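Local coordinates for protein beta-L-arabinobiosidase (Bacteroides thetaiotaomicron, PDB 5MQR) that probably hydrolyses glycosidic linkages in complex plant pectin, perhaps as a beta-L-arabinobiosidase or exo-alpha-sialidase, at residues Ala439-Glu444 and Ala459-Lys464; Glu446-Gln451 and Tyr602-Val607; Phe475-Gly480 and Tyr530-Val535; Gly485-Asp490 and Leu502-Asp507. One frame throughout, in Å; residues are numbered along the deposited sequence. Where two conformers were deposited one is given.

Contact 1. Residues Ala439-Glu444 and Ala459-Lys464; sequences APVSLE and AKVERK
Val441 and Ala439 meet Val461 and Ala459 in a small, buried, apolar contact where the two sheets of a beta sandwich face each other. Segment 439-444 leads into a short strand of one sheet, segment 459-464 runs along the other, and no hydrogen bond joins them, as expected when side chains fill the space between layers. Val441 carries the contact. Its CG1 lies anti to the backbone N (chi1 172°), which turns both methyls toward the facing strand, where they straddle one methyl of Val461: Val441 CG1 is 3.8 Å from Val461 CG1, and Val441 CG2 is 4.0 Å from that same CG1. The two valines cross obliquely, and beta-branched residues suit the place, since they are comfortable in an extended backbone and offer two methyls close to it.

Nearer the start of both segments the chains come closer, and the two residues that face each other there are both alanines. Ala459 CB lies 3.2 Å from Ala439 O and 4.0 Å from Val441 CG2, while Ala439 CB sits 3.4 Å from Ala459 N. Alanine suits a place where its methyl already touches the opposite backbone. A bound calcium ion lies about 6 Å from the Ala439 side chain; Asp452 at the end of strand 447-452, Asp454 and Asp457 in the link that follows, and Glu597 form a calcium site.

Around this contact, strand 441-444 pairs with strand 447-452, whose Leu448 packs on Val441 and whose Leu450 touches Ala459. Strand 460-468 lies between strands 431-435 and 564-570, so that Val461 also touches Trp431 and Phe569.

Contact 2. Residues Glu446-Gln451 and Tyr602-Val607; sequences EWLKLQ and YRIANV
Trp447 lies with one face of its indole against the aliphatic part of Arg603. Arg603 CD stands 3.9 Å from the centroid of the five-membered ring, 15° off its normal, a CH-pi contact, and Arg603 CB is 3.5 Å from Trp447 CE3. Glu446 CG covers the opposite face, and Ala605 CB, small enough to admit the ring, approaches Trp447 CE3 at 3.6 Å. Were Trp447 an alanine, the methylenes of Arg603 would probably lose their aromatic cover and its chain would be freer to turn.

The Arg603 chain, extended from CG to NE, runs alongside Lys449, with Arg603 CG 3.8 Å from Lys449 CG. Their charged ends share a mate: Glu444 takes Lys449 NZ on OE1 and Arg603 NE on OE2, which probably offsets the closeness of the two cations. The guanidinium stands almost perpendicular to the indole, the planes 86° apart.

Behind these side chains is an antiparallel backbone pairing. Leu448 and Ile604 form one hydrogen-bonded pair (Leu448 N to Ile604 O, 2.8 Å), Leu450 and Tyr602 another (Leu450 N to Tyr602 O, 2.8 Å), with Lys449 and Arg603 the non-hydrogen-bonded pair between. Where the pairing ends, a water donates a hydrogen bond to Glu446 O and accepts one from Asn606 N.

The other face, bearing Leu448, Leu450, Tyr602 and Ile604, is largely apolar and turned inward: Leu448 and Ile604 both pack on Trp431 of the opposing sheet. Strand 447-452 is flanked by strands 441-444 and 600-610, and strand 600-610 pairs on its other side with strand 470-479.

Contact 3. Residues Phe475-Gly480 and Tyr530-Val535; sequences FDLSAG and YHVEAV
His531 ND1 donates to Asp476 OD1 over 2.8 Å, at an N-H...O angle of 156°. The carboxylate oxygen lies in the plane of the imidazole, at its edge, whereas the nitrogen comes in well above the carboxylate plane, the two planes being 51° apart. With CG anti to its backbone N (chi1 -172°), the histidine brings ND1 across to the neighbouring strand. Asp476 OD2 has its own donor, Asn606 ND2, and the carboxylate therefore ties together three strands. With an alanine in place of Asp476, both His531 ND1 and Asn606 ND2 are likely to lose this acceptor, and the imidazole to rotate more freely.

Asp476 and His531 form a non-hydrogen-bonded antiparallel pair, bracketed by the hydrogen-bonded pairs Phe475 with Val532 and Leu477 with Tyr530. Val532 N reaches Phe475 O at 2.9 Å, as does Tyr530 N to Leu477 O.

The opposite face is apolar. Phe475 takes the sterically costly torsion with CG between N and C, laying its ring beside Val532, whose CB sits over one face, 4.1 Å from the centroid. Phe569 of the opposing sheet meets Phe475 edge-to-face, and Leu477 CD2 touches Val532 CG2 at 4.1 Å.

The strand pair is thus two-sided: hydrocarbon turns toward the sandwich interior, while on the polar face ND1 carries the hydrogen and the carboxylate would probably favour a second proton on the ring.

Contact 4. Residues Gly485-Asp490 and Leu502-Asp507; sequences GILQID and LELTPD
Leu487 pairs with Leu504, and Ile489 with Leu502, in a beta hairpin whose antiparallel strands, 487-492 and 498-504, belong to one sheet of the sandwich. Each is a hydrogen-bonded pair; the shortest bond runs from Ile489 N to Leu502 O, 2.7 Å, and Leu504 N meets Leu487 O at 2.9 Å.

The apolar contacts lie on the face turned to the other sheet. Leu487 and Leu504 lie side by side, with Leu487 CD2 4.0 Å from Leu504 CD1, and branched aliphatic residues suit this interior, where Leu477 packs on both.

Polar side chains take the other face, at the non-hydrogen-bonded pair of Gln488 and Glu503. Both chains are extended beyond CG, and Gln488 NE2 gives a bent bond to Glu503 OE2 (2.8 Å, 138°), on its anti side; the amide and carboxylate planes are nearly parallel, but the bond leaves both at a tilt. Arg511 holds Glu503 OE1 and Arg570 holds Gln488 OE1, which probably helps fix the turn of both flat groups. Ile486 CD1 packs against Glu503 CD at 3.8 Å.

Pairing does not continue to Pro506, whose nitrogen has no hydrogen to offer: its CD rests 3.2 Å from Gly485 O.

In the fold
All four contacts lie in one beta sandwich, most of it resembling a sialidase-like carbohydrate-binding module. Contacts 2 and 3 share an antiparallel sheet, their centres about 10 Å apart, because strand 600-610 pairs with strand 470-479. Contact 4 is in the facing sheet, about 12 Å from contact 3, centre to centre, and Ile489 meets Phe475 between the layers. Contact 1, about 8 Å from contact 2 between centres, spans both sheets. Along the chain contacts 1 and 2 interleave, whereas 485-490 and 502-507 come between the two halves of contact 3. Strand 600-610 comes late and inserts between strands 447-452 and 470-479, so the sandwich is complete only with it and probably folds as one unit.

Contact 1. Residues Ala439-Glu444 and Ala459-Lys464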
loop_
_atom_site.group_PDB
_atom_site.type_symbol
_atom_site.label_atom_id
_atom_site.label_comp_id
_atom_site.label_asym_id
_atom_site.label_seq_id
_atom_site.Cartn_x
_atom_site.Cartn_y
_atom_site.Cartn_z
ATOM N N ALA A 439 -18.739 21.064 17.515
ATOM C CA ALA A 439 -17.300 21.220 17.470
ATOM C C ALA A 439 -16.781 20.870 16.066
ATOM O O ALA A 439 -15.947 19.964 15.918
ATOM C CB ALA A 439 -16.630 20.339 18.539
ATOM N N PRO A 440 -17.250 21.605 15.042
ATOM C CA PRO A 440 -17.022 21.190 13.661
ATOM C C PRO A 440 -15.624 21.488 13.161
ATOM O O PRO A 440 -14.965 22.419 13.644
ATOM C CB PRO A 440 -18.041 22.027 12.879
ATOM C CG PRO A 440 -18.147 23.280 13.664
ATOM C CD PRO A 440 -18.005 22.873 15.104
ATOM N N VAL A 441 -15.173 20.676 12.216
ATOM C CA VAL A 441 -13.925 20.900 11.528
ATOM C C VAL A 441 -14.237 21.428 10.127
ATOM O O VAL A 441 -15.131 20.919 9.480
ATOM C CB VAL A 441 -13.132 19.580 11.457
ATOM C CG1 VAL A 441 -11.899 19.729 10.571
ATOM C CG2 VAL A 441 -12.765 19.132 12.859
ATOM N N SER A 442 -13.500 22.433 9.663
ATOM C CA SER A 442 -13.778 23.040 8.373
ATOM C C SER A 442 -12.524 23.649 7.792
ATOM O O SER A 442 -11.528 23.768 8.485
ATOM C CB SER A 442 -14.853 24.149 8.517
ATOM O OG SER A 442 -14.375 25.174 9.390
ATOM N N LEU A 443 -12.601 24.066 6.528
ATOM C CA LEU A 443 -11.523 24.808 5.882
ATOM C C LEU A 443 -11.829 26.297 5.804
ATOM O O LEU A 443 -12.980 26.708 5.679
ATOM C CB LEU A 443 -11.283 24.274 4.477
ATOM C CG LEU A 443 -10.693 22.862 4.432
ATOM C CD1 LEU A 443 -10.736 22.297 3.018
ATOM C CD2 LEU A 443 -9.277 22.859 4.962
ATOM N N GLU A 444 -10.779 27.093 5.891
ATOM C CA GLU A 444 -10.865 28.526 5.727
ATOM C C GLU A 444 -9.592 28.960 5.011
ATOM O O GLU A 444 -8.612 29.388 5.628
ATOM C CB GLU A 444 -11.019 29.204 7.093
ATOM C CG GLU A 444 -11.145 30.727 7.067
ATOM C CD GLU A 444 -11.097 31.322 8.467
ATOM O OE1 GLU A 444 -12.095 31.207 9.200
ATOM O OE2 GLU A 444 -10.048 31.900 8.859
ATOM N N ALA A 459 -13.449 19.034 18.795
ATOM C CA ALA A 459 -13.011 18.843 17.407
ATOM C C ALA A 459 -11.690 18.112 17.466
ATOM O O ALA A 459 -10.913 18.315 18.383
ATOM C CB ALA A 459 -12.845 20.172 16.685
ATOM N N LYS A 460 -11.440 17.250 16.496
ATOM C CA LYS A 460 -10.194 16.512 16.470
ATOM C C LYS A 460 -9.822 16.129 15.048
ATOM O O LYS A 460 -10.665 15.596 14.312
ATOM C CB LYS A 460 -10.304 15.277 17.346
ATOM C CG LYS A 460 -8.979 14.619 17.589
ATOM C CD LYS A 460 -9.153 13.184 17.990
ATOM C CE LYS A 460 -9.356 12.328 16.770
ATOM N NZ LYS A 460 -10.034 11.049 17.098
ATOM N N VAL A 461 -8.561 16.404 14.685
ATOM C CA VAL A 461 -7.950 15.961 13.431
ATOM C C VAL A 461 -6.673 15.157 13.753
ATOM O O VAL A 461 -5.995 15.466 14.731
ATOM C CB VAL A 461 -7.694 17.138 12.458
ATOM C CG1 VAL A 461 -8.988 17.883 12.157
ATOM C CG2 VAL A 461 -6.696 18.132 12.987
ATOM N N GLU A 462 -6.399 14.102 12.974
ATOM C CA GLU A 462 -5.206 13.267 13.107
ATOM C C GLU A 462 -4.557 13.170 11.724
ATOM O O GLU A 462 -5.231 12.844 10.743
ATOM C CB GLU A 462 -5.477 11.816 13.558
ATOM C CG GLU A 462 -6.445 11.569 14.694
ATOM C CD GLU A 462 -6.248 10.235 15.456
ATOM O OE1 GLU A 462 -5.541 9.328 14.991
ATOM O OE2 GLU A 462 -6.795 10.107 16.596
ATOM N N ARG A 463 -3.253 13.424 11.655
ATOM C CA ARG A 463 -2.477 13.188 10.428
ATOM C C ARG A 463 -1.635 11.929 10.618
ATOM O O ARG A 463 -0.665 11.923 11.388
ATOM C CB ARG A 463 -1.590 14.397 10.086
ATOM C CG ARG A 463 -0.829 14.295 8.785
ATOM C CD ARG A 463 -1.750 14.134 7.596
ATOM N NE ARG A 463 -1.160 14.439 6.288
ATOM C CZ ARG A 463 -0.536 13.570 5.488
ATOM N NH1 ARG A 463 -0.335 12.302 5.840
ATOM N NH2 ARG A 463 -0.105 13.975 4.302
ATOM N N LYS A 464 -2.033 10.853 9.952
ATOM C CA LYS A 464 -1.220 9.650 9.939
ATOM C C LYS A 464 -0.023 9.819 8.975
ATOM O O LYS A 464 -0.173 10.329 7.872
ATOM C CB LYS A 464 -2.071 8.450 9.558
ATOM C CG LYS A 464 -1.457 7.143 9.988
ATOM C CD LYS A 464 -2.508 6.042 10.119
ATOM C CE LYS A 464 -1.864 4.858 10.786
ATOM N NZ LYS A 464 -2.788 3.710 10.811
#

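Contact 2. Residues Glu446-Gln451 and Tyr602-Val607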
loop_
_atom_site.group_PDB
_atom_site.type_symbol
_atom_site.label_atom_id
_atom_site.label_comp_id
_atom_site.label_asym_id
_atom_site.label_seq_id
_atom_site.Cartn_x
_atom_site.Cartn_y
_atom_site.Cartn_z
ATOM N N GLU A 446 -6.210 28.831 3.642
ATOM C CA GLU A 446 -4.960 28.120 3.968
ATOM C C GLU A 446 -5.096 27.307 5.280
ATOM O O GLU A 446 -4.232 26.489 5.590
ATOM C CB GLU A 446 -3.775 29.133 4.050
ATOM C CG GLU A 446 -3.705 29.919 5.372
ATOM C CD GLU A 446 -2.885 31.221 5.339
ATOM O OE1 GLU A 446 -3.285 32.137 4.582
ATOM O OE2 GLU A 446 -1.880 31.367 6.117
ATOM N N TRP A 447 -6.160 27.560 6.044
ATOM C CA TRP A 447 -6.320 27.027 7.383
ATOM C C TRP A 447 -7.284 25.828 7.474
ATOM O O TRP A 447 -8.420 25.870 6.961
ATOM C CB TRP A 447 -6.852 28.111 8.318
ATOM C CG TRP A 447 -5.997 29.347 8.485
ATOM C CD1 TRP A 447 -6.282 30.599 8.032
ATOM C CD2 TRP A 447 -4.783 29.457 9.220
ATOM N NE1 TRP A 447 -5.300 31.469 8.394
ATOM C CE2 TRP A 447 -4.360 30.800 9.126
ATOM C CE3 TRP A 447 -3.981 28.542 9.911
ATOM C CZ2 TRP A 447 -3.179 31.261 9.715
ATOM C CZ3 TRP A 447 -2.813 28.998 10.509
ATOM C CH2 TRP A 447 -2.429 30.351 10.413
ATOM N N LEU A 448 -6.828 24.786 8.156
ATOM C CA LEU A 448 -7.715 23.763 8.698
ATOM C C LEU A 448 -8.194 24.281 10.050
ATOM O O LEU A 448 -7.368 24.540 10.928
ATOM C CB LEU A 448 -6.978 22.449 8.873
ATOM C CG LEU A 448 -7.778 21.265 9.424
ATOM C CD1 LEU A 448 -9.021 20.941 8.596
ATOM C CD2 LEU A 448 -6.862 20.062 9.483
ATOM N N LYS A 449 -9.506 24.460 10.207
ATOM C CA LYS A 449 -10.066 25.113 11.404
ATOM C C LYS A 449 -10.788 24.108 12.273
ATOM O O LYS A 449 -11.546 23.290 11.776
ATOM C CB LYS A 449 -11.043 26.224 11.025
ATOM C CG LYS A 449 -11.333 27.231 12.136
ATOM C CD LYS A 449 -12.539 28.152 11.914
ATOM C CE LYS A 449 -12.909 28.364 10.468
ATOM N NZ LYS A 449 -13.774 29.523 10.221
ATOM N N LEU A 450 -10.526 24.203 13.574
ATOM C CA LEU A 450 -11.205 23.453 14.588
ATOM C C LEU A 450 -12.008 24.453 15.414
ATOM O O LEU A 450 -11.431 25.386 15.967
ATOM C CB LEU A 450 -10.181 22.766 15.477
ATOM C CG LEU A 450 -9.400 21.635 14.802
ATOM C CD1 LEU A 450 -8.404 22.159 13.796
ATOM C CD2 LEU A 450 -8.659 20.819 15.851
ATOM N N GLN A 451 -13.325 24.257 15.492
ATOM C CA GLN A 451 -14.191 25.053 16.360
ATOM C C GLN A 451 -14.788 24.151 17.439
ATOM O O GLN A 451 -14.913 22.957 17.229
ATOM C CB GLN A 451 -15.289 25.721 15.556
ATOM C CG GLN A 451 -14.793 26.788 14.595
ATOM C CD GLN A 451 -15.891 27.328 13.686
ATOM O OE1 GLN A 451 -16.566 26.570 12.983
ATOM N NE2 GLN A 451 -16.069 28.642 13.687
ATOM N N TYR A 602 -9.283 27.142 16.773
ATOM C CA TYR A 602 -7.857 26.975 16.445
ATOM C C TYR A 602 -7.710 26.732 14.960
ATOM O O TYR A 602 -8.574 26.129 14.329
ATOM C CB TYR A 602 -7.253 25.810 17.227
ATOM C CG TYR A 602 -7.468 25.955 18.707
ATOM C CD1 TYR A 602 -6.610 26.729 19.483
ATOM C CD2 TYR A 602 -8.585 25.380 19.329
ATOM C CE1 TYR A 602 -6.828 26.897 20.849
ATOM C CE2 TYR A 602 -8.813 25.560 20.689
ATOM C CZ TYR A 602 -7.927 26.301 21.442
ATOM O OH TYR A 602 -8.150 26.454 22.782
ATOM N N ARG A 603 -6.603 27.197 14.405
ATOM C CA ARG A 603 -6.322 27.026 12.997
ATOM C C ARG A 603 -4.901 26.484 12.765
ATOM O O ARG A 603 -3.953 26.929 13.416
ATOM C CB ARG A 603 -6.455 28.358 12.312
ATOM C CG ARG A 603 -7.872 28.864 12.224
ATOM C CD ARG A 603 -7.836 30.273 11.690
ATOM N NE ARG A 603 -9.161 30.815 11.467
ATOM C CZ ARG A 603 -9.977 31.259 12.414
ATOM N NH1 ARG A 603 -9.645 31.204 13.697
ATOM N NH2 ARG A 603 -11.156 31.748 12.071
ATOM N N ILE A 604 -4.754 25.534 11.841
ATOM C CA ILE A 604 -3.422 25.079 11.430
ATOM C C ILE A 604 -3.272 25.163 9.917
ATOM O O ILE A 604 -4.249 25.124 9.182
ATOM C CB ILE A 604 -3.058 23.675 11.974
ATOM C CG1 ILE A 604 -4.060 22.621 11.508
ATOM C CG2 ILE A 604 -3.018 23.705 13.499
ATOM C CD1 ILE A 604 -3.681 21.197 11.878
ATOM N N ALA A 605 -2.027 25.323 9.488
ATOM C CA ALA A 605 -1.682 25.420 8.087
ATOM C C ALA A 605 -0.277 24.880 7.822
ATOM O O ALA A 605 0.572 24.872 8.706
ATOM C CB ALA A 605 -1.761 26.875 7.635
ATOM N N ASN A 606 -0.045 24.459 6.582
ATOM C CA ASN A 606 1.293 24.114 6.090
ATOM C C ASN A 606 1.920 23.008 6.939
ATOM O O ASN A 606 3.034 23.149 7.447
ATOM C CB ASN A 606 2.191 25.353 6.039
ATOM C CG ASN A 606 1.622 26.438 5.156
ATOM O OD1 ASN A 606 1.289 26.200 3.999
ATOM N ND2 ASN A 606 1.511 27.628 5.696
ATOM N N VAL A 607 1.185 21.917 7.094
ATOM C CA VAL A 607 1.606 20.852 7.957
ATOM C C VAL A 607 2.625 20.039 7.159
ATOM O O VAL A 607 2.281 19.515 6.102
ATOM C CB VAL A 607 0.410 19.977 8.366
ATOM C CG1 VAL A 607 0.881 18.820 9.225
ATOM C CG2 VAL A 607 -0.634 20.810 9.090
HETATM O O HOH W 1 -2.169 25.173 4.538
#

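Contact 3. Residues Phe475-Gly480 and Tyr530-Val535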
loop_
_atom_site.group_PDB
_atom_site.type_symbol
_atom_site.label_atom_id
_atom_site.label_comp_id
_atom_site.label_asym_id
_atom_site.label_seq_id
_atom_site.Cartn_x
_atom_site.Cartn_y
_atom_site.Cartn_z
ATOM N N PHE A 475 4.318 23.202 11.434
ATOM C CA PHE A 475 3.022 23.725 11.046
ATOM C C PHE A 475 2.888 25.126 11.577
ATOM O O PHE A 475 3.575 25.498 12.528
ATOM C CB PHE A 475 1.854 22.837 11.558
ATOM C CG PHE A 475 1.873 22.585 13.046
ATOM C CD1 PHE A 475 1.225 23.453 13.919
ATOM C CD2 PHE A 475 2.530 21.479 13.573
ATOM C CE1 PHE A 475 1.251 23.236 15.279
ATOM C CE2 PHE A 475 2.552 21.260 14.946
ATOM C CZ PHE A 475 1.917 22.140 15.795
ATOM N N ASP A 476 2.016 25.900 10.940
ATOM C CA ASP A 476 1.622 27.212 11.437
ATOM C C ASP A 476 0.361 27.062 12.266
ATOM O O ASP A 476 -0.531 26.315 11.907
ATOM C CB ASP A 476 1.404 28.184 10.286
ATOM C CG ASP A 476 2.666 28.458 9.526
ATOM O OD1 ASP A 476 3.660 28.858 10.160
ATOM O OD2 ASP A 476 2.686 28.268 8.297
ATOM N N LEU A 477 0.294 27.804 13.361
ATOM C CA LEU A 477 -0.741 27.662 14.379
ATOM C C LEU A 477 -1.241 29.035 14.750
ATOM O O LEU A 477 -0.444 29.944 15.026
ATOM C CB LEU A 477 -0.139 27.022 15.628
ATOM C CG LEU A 477 -0.972 26.836 16.891
ATOM C CD1 LEU A 477 -2.163 25.918 16.671
ATOM C CD2 LEU A 477 -0.052 26.262 17.958
ATOM N N SER A 478 -2.554 29.179 14.792
ATOM C CA SER A 478 -3.196 30.400 15.284
ATOM C C SER A 478 -4.370 30.019 16.152
ATOM O O SER A 478 -5.112 29.105 15.814
ATOM C CB SER A 478 -3.694 31.233 14.116
ATOM O OG SER A 478 -3.988 32.552 14.546
ATOM N N ALA A 479 -4.538 30.726 17.258
ATOM C CA ALA A 479 -5.671 30.538 18.160
ATOM C C ALA A 479 -6.570 31.771 18.130
ATOM O O ALA A 479 -6.087 32.897 18.196
ATOM C CB ALA A 479 -5.157 30.309 19.574
ATOM N N GLY A 480 -7.881 31.572 18.077
ATOM C CA GLY A 480 -8.825 32.693 18.090
ATOM C C GLY A 480 -9.050 33.371 19.441
ATOM O O GLY A 480 -9.893 34.263 19.546
ATOM N N TYR A 530 1.951 31.505 14.689
ATOM C CA TYR A 530 3.205 30.989 15.228
ATOM C C TYR A 530 3.674 29.823 14.342
ATOM O O TYR A 530 2.884 28.938 14.015
ATOM C CB TYR A 530 2.986 30.473 16.650
ATOM C CG TYR A 530 2.582 31.532 17.649
ATOM C CD1 TYR A 530 3.515 32.448 18.146
ATOM C CD2 TYR A 530 1.279 31.618 18.112
ATOM C CE1 TYR A 530 3.156 33.422 19.073
ATOM C CE2 TYR A 530 0.915 32.583 19.035
ATOM C CZ TYR A 530 1.859 33.479 19.505
ATOM O OH TYR A 530 1.486 34.407 20.410
ATOM N N HIS A 531 4.938 29.839 13.930
ATOM C CA HIS A 531 5.493 28.730 13.220
ATOM C C HIS A 531 6.103 27.750 14.231
ATOM O O HIS A 531 7.091 28.074 14.899
ATOM C CB HIS A 531 6.528 29.184 12.197
ATOM C CG HIS A 531 6.971 28.072 11.309
ATOM N ND1 HIS A 531 6.114 27.449 10.425
ATOM C CD2 HIS A 531 8.154 27.418 11.212
ATOM C CE1 HIS A 531 6.757 26.468 9.813
ATOM N NE2 HIS A 531 7.997 26.433 10.268
ATOM N N VAL A 532 5.498 26.572 14.337
ATOM C CA VAL A 532 5.895 25.574 15.317
ATOM C C VAL A 532 6.649 24.461 14.632
ATOM O O VAL A 532 6.187 23.970 13.607
ATOM C CB VAL A 532 4.691 24.938 16.025
ATOM C CG1 VAL A 532 5.166 24.028 17.155
ATOM C CG2 VAL A 532 3.784 26.032 16.572
ATOM N N GLU A 533 7.810 24.096 15.188
ATOM C CA GLU A 533 8.565 22.920 14.720
ATOM C C GLU A 533 8.886 22.046 15.920
ATOM O O GLU A 533 9.405 22.498 16.921
ATOM C CB GLU A 533 9.863 23.264 13.955
ATOM C CG GLU A 533 10.475 22.029 13.261
ATOM C CD GLU A 533 11.622 22.324 12.304
ATOM O OE1 GLU A 533 12.100 23.471 12.281
ATOM O OE2 GLU A 533 12.060 21.389 11.575
ATOM N N ALA A 534 8.532 20.779 15.823
ATOM C CA ALA A 534 8.800 19.812 16.863
ATOM C C ALA A 534 9.772 18.760 16.294
ATOM O O ALA A 534 9.526 18.198 15.220
ATOM C CB ALA A 534 7.510 19.179 17.329
ATOM N N VAL A 535 10.869 18.510 17.015
ATOM C CA VAL A 535 11.848 17.499 16.649
ATOM C C VAL A 535 11.865 16.429 17.742
ATOM O O VAL A 535 12.184 16.737 18.895
ATOM C CB VAL A 535 13.244 18.122 16.498
ATOM C CG1 VAL A 535 14.265 17.062 16.073
ATOM C CG2 VAL A 535 13.170 19.298 15.524
#

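Contact 4. Residues Gly485-Asp490 and Leu502-Asp507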
loop_
_atom_site.group_PDB
_atom_site.type_symbol
_atom_site.label_atom_id
_atom_site.label_comp_id
_atom_site.label_asym_id
_atom_site.label_seq_id
_atom_site.Cartn_x
_atom_site.Cartn_y
_atom_site.Cartn_z
ATOM N N GLY A 485 -10.830 27.727 26.432
ATOM C CA GLY A 485 -10.581 26.586 25.569
ATOM C C GLY A 485 -9.246 25.901 25.836
ATOM O O GLY A 485 -8.403 26.377 26.612
ATOM N N ILE A 486 -9.054 24.785 25.155
ATOM C CA ILE A 486 -7.801 24.060 25.213
ATOM C C ILE A 486 -7.538 23.416 23.853
ATOM O O ILE A 486 -8.471 22.980 23.187
ATOM C CB ILE A 486 -7.816 23.033 26.376
ATOM C CG1 ILE A 486 -6.425 22.404 26.582
ATOM C CG2 ILE A 486 -8.835 21.935 26.117
ATOM C CD1 ILE A 486 -6.280 21.603 27.880
ATOM N N LEU A 487 -6.272 23.406 23.427
ATOM C CA LEU A 487 -5.849 22.597 22.278
ATOM C C LEU A 487 -4.728 21.678 22.715
ATOM O O LEU A 487 -3.700 22.149 23.193
ATOM C CB LEU A 487 -5.366 23.471 21.127
ATOM C CG LEU A 487 -4.960 22.704 19.869
ATOM C CD1 LEU A 487 -6.157 22.069 19.172
ATOM C CD2 LEU A 487 -4.240 23.647 18.940
ATOM N N GLN A 488 -4.937 20.368 22.578
ATOM C CA GLN A 488 -3.859 19.401 22.831
ATOM C C GLN A 488 -3.299 18.887 21.519
ATOM O O GLN A 488 -4.068 18.560 20.625
ATOM C CB GLN A 488 -4.366 18.243 23.658
ATOM C CG GLN A 488 -4.856 18.691 25.019
ATOM C CD GLN A 488 -5.030 17.532 25.961
ATOM O OE1 GLN A 488 -5.382 16.417 25.540
ATOM N NE2 GLN A 488 -4.761 17.774 27.244
ATOM N N ILE A 489 -1.969 18.824 21.430
ATOM C CA ILE A 489 -1.263 18.288 20.275
ATOM C C ILE A 489 -0.422 17.080 20.734
ATOM O O ILE A 489 0.532 17.235 21.502
ATOM C CB ILE A 489 -0.373 19.362 19.599
ATOM C CG1 ILE A 489 -1.207 20.562 19.180
ATOM C CG2 ILE A 489 0.287 18.798 18.343
ATOM C CD1 ILE A 489 -0.381 21.738 18.726
ATOM N N ASP A 490 -0.794 15.897 20.261
ATOM C CA ASP A 490 -0.225 14.635 20.721
ATOM C C ASP A 490 0.543 13.945 19.585
ATOM O O ASP A 490 0.113 13.970 18.449
ATOM C CB ASP A 490 -1.336 13.677 21.200
ATOM C CG ASP A 490 -1.936 14.065 22.550
ATOM O OD1 ASP A 490 -1.599 15.156 23.097
ATOM O OD2 ASP A 490 -2.786 13.271 23.055
ATOM N N LEU A 502 1.757 18.797 23.536
ATOM C CA LEU A 502 1.812 20.259 23.628
ATOM C C LEU A 502 0.384 20.741 23.854
ATOM O O LEU A 502 -0.557 20.082 23.404
ATOM C CB LEU A 502 2.409 20.887 22.362
ATOM C CG LEU A 502 3.651 20.186 21.774
ATOM C CD1 LEU A 502 4.035 20.785 20.425
ATOM C CD2 LEU A 502 4.821 20.177 22.748
ATOM N N GLU A 503 0.234 21.867 24.550
ATOM C CA GLU A 503 -1.080 22.376 24.971
ATOM C C GLU A 503 -1.151 23.878 24.831
ATOM O O GLU A 503 -0.233 24.545 25.274
ATOM C CB GLU A 503 -1.339 22.064 26.457
ATOM C CG GLU A 503 -2.421 21.048 26.726
ATOM C CD GLU A 503 -2.560 20.676 28.206
ATOM O OE1 GLU A 503 -2.250 21.524 29.064
ATOM O OE2 GLU A 503 -2.992 19.526 28.505
ATOM N N LEU A 504 -2.228 24.396 24.246
ATOM C CA LEU A 504 -2.569 25.795 24.417
ATOM C C LEU A 504 -3.598 25.819 25.532
ATOM O O LEU A 504 -4.630 25.208 25.404
ATOM C CB LEU A 504 -3.137 26.386 23.129
ATOM C CG LEU A 504 -2.170 26.538 21.950
ATOM C CD1 LEU A 504 -2.947 26.966 20.724
ATOM C CD2 LEU A 504 -1.047 27.522 22.218
ATOM N N THR A 505 -3.299 26.475 26.637
ATOM C CA THR A 505 -4.142 26.443 27.842
ATOM C C THR A 505 -5.101 27.631 27.885
ATOM O O THR A 505 -4.861 28.666 27.232
ATOM C CB THR A 505 -3.299 26.502 29.148
ATOM O OG1 THR A 505 -2.648 27.777 29.263
ATOM C CG2 THR A 505 -2.239 25.406 29.167
ATOM N N PRO A 506 -6.180 27.504 28.678
ATOM C CA PRO A 506 -7.107 28.637 28.833
ATOM C C PRO A 506 -6.578 29.809 29.647
ATOM O O PRO A 506 -7.260 30.810 29.709
ATOM C CB PRO A 506 -8.337 28.006 29.501
ATOM C CG PRO A 506 -7.853 26.751 30.139
ATOM C CD PRO A 506 -6.675 26.276 29.346
ATOM N N ASP A 507 -5.398 29.703 30.264
ATOM C CA ASP A 507 -4.703 30.889 30.833
ATOM C C ASP A 507 -3.545 31.436 29.977
ATOM O O ASP A 507 -2.671 32.133 30.479
ATOM C CB ASP A 507 -4.281 30.679 32.310
ATOM C CG ASP A 507 -3.500 29.397 32.556
ATOM O OD1 ASP A 507 -2.936 28.772 31.620
ATOM O OD2 ASP A 507 -3.454 28.995 33.733
#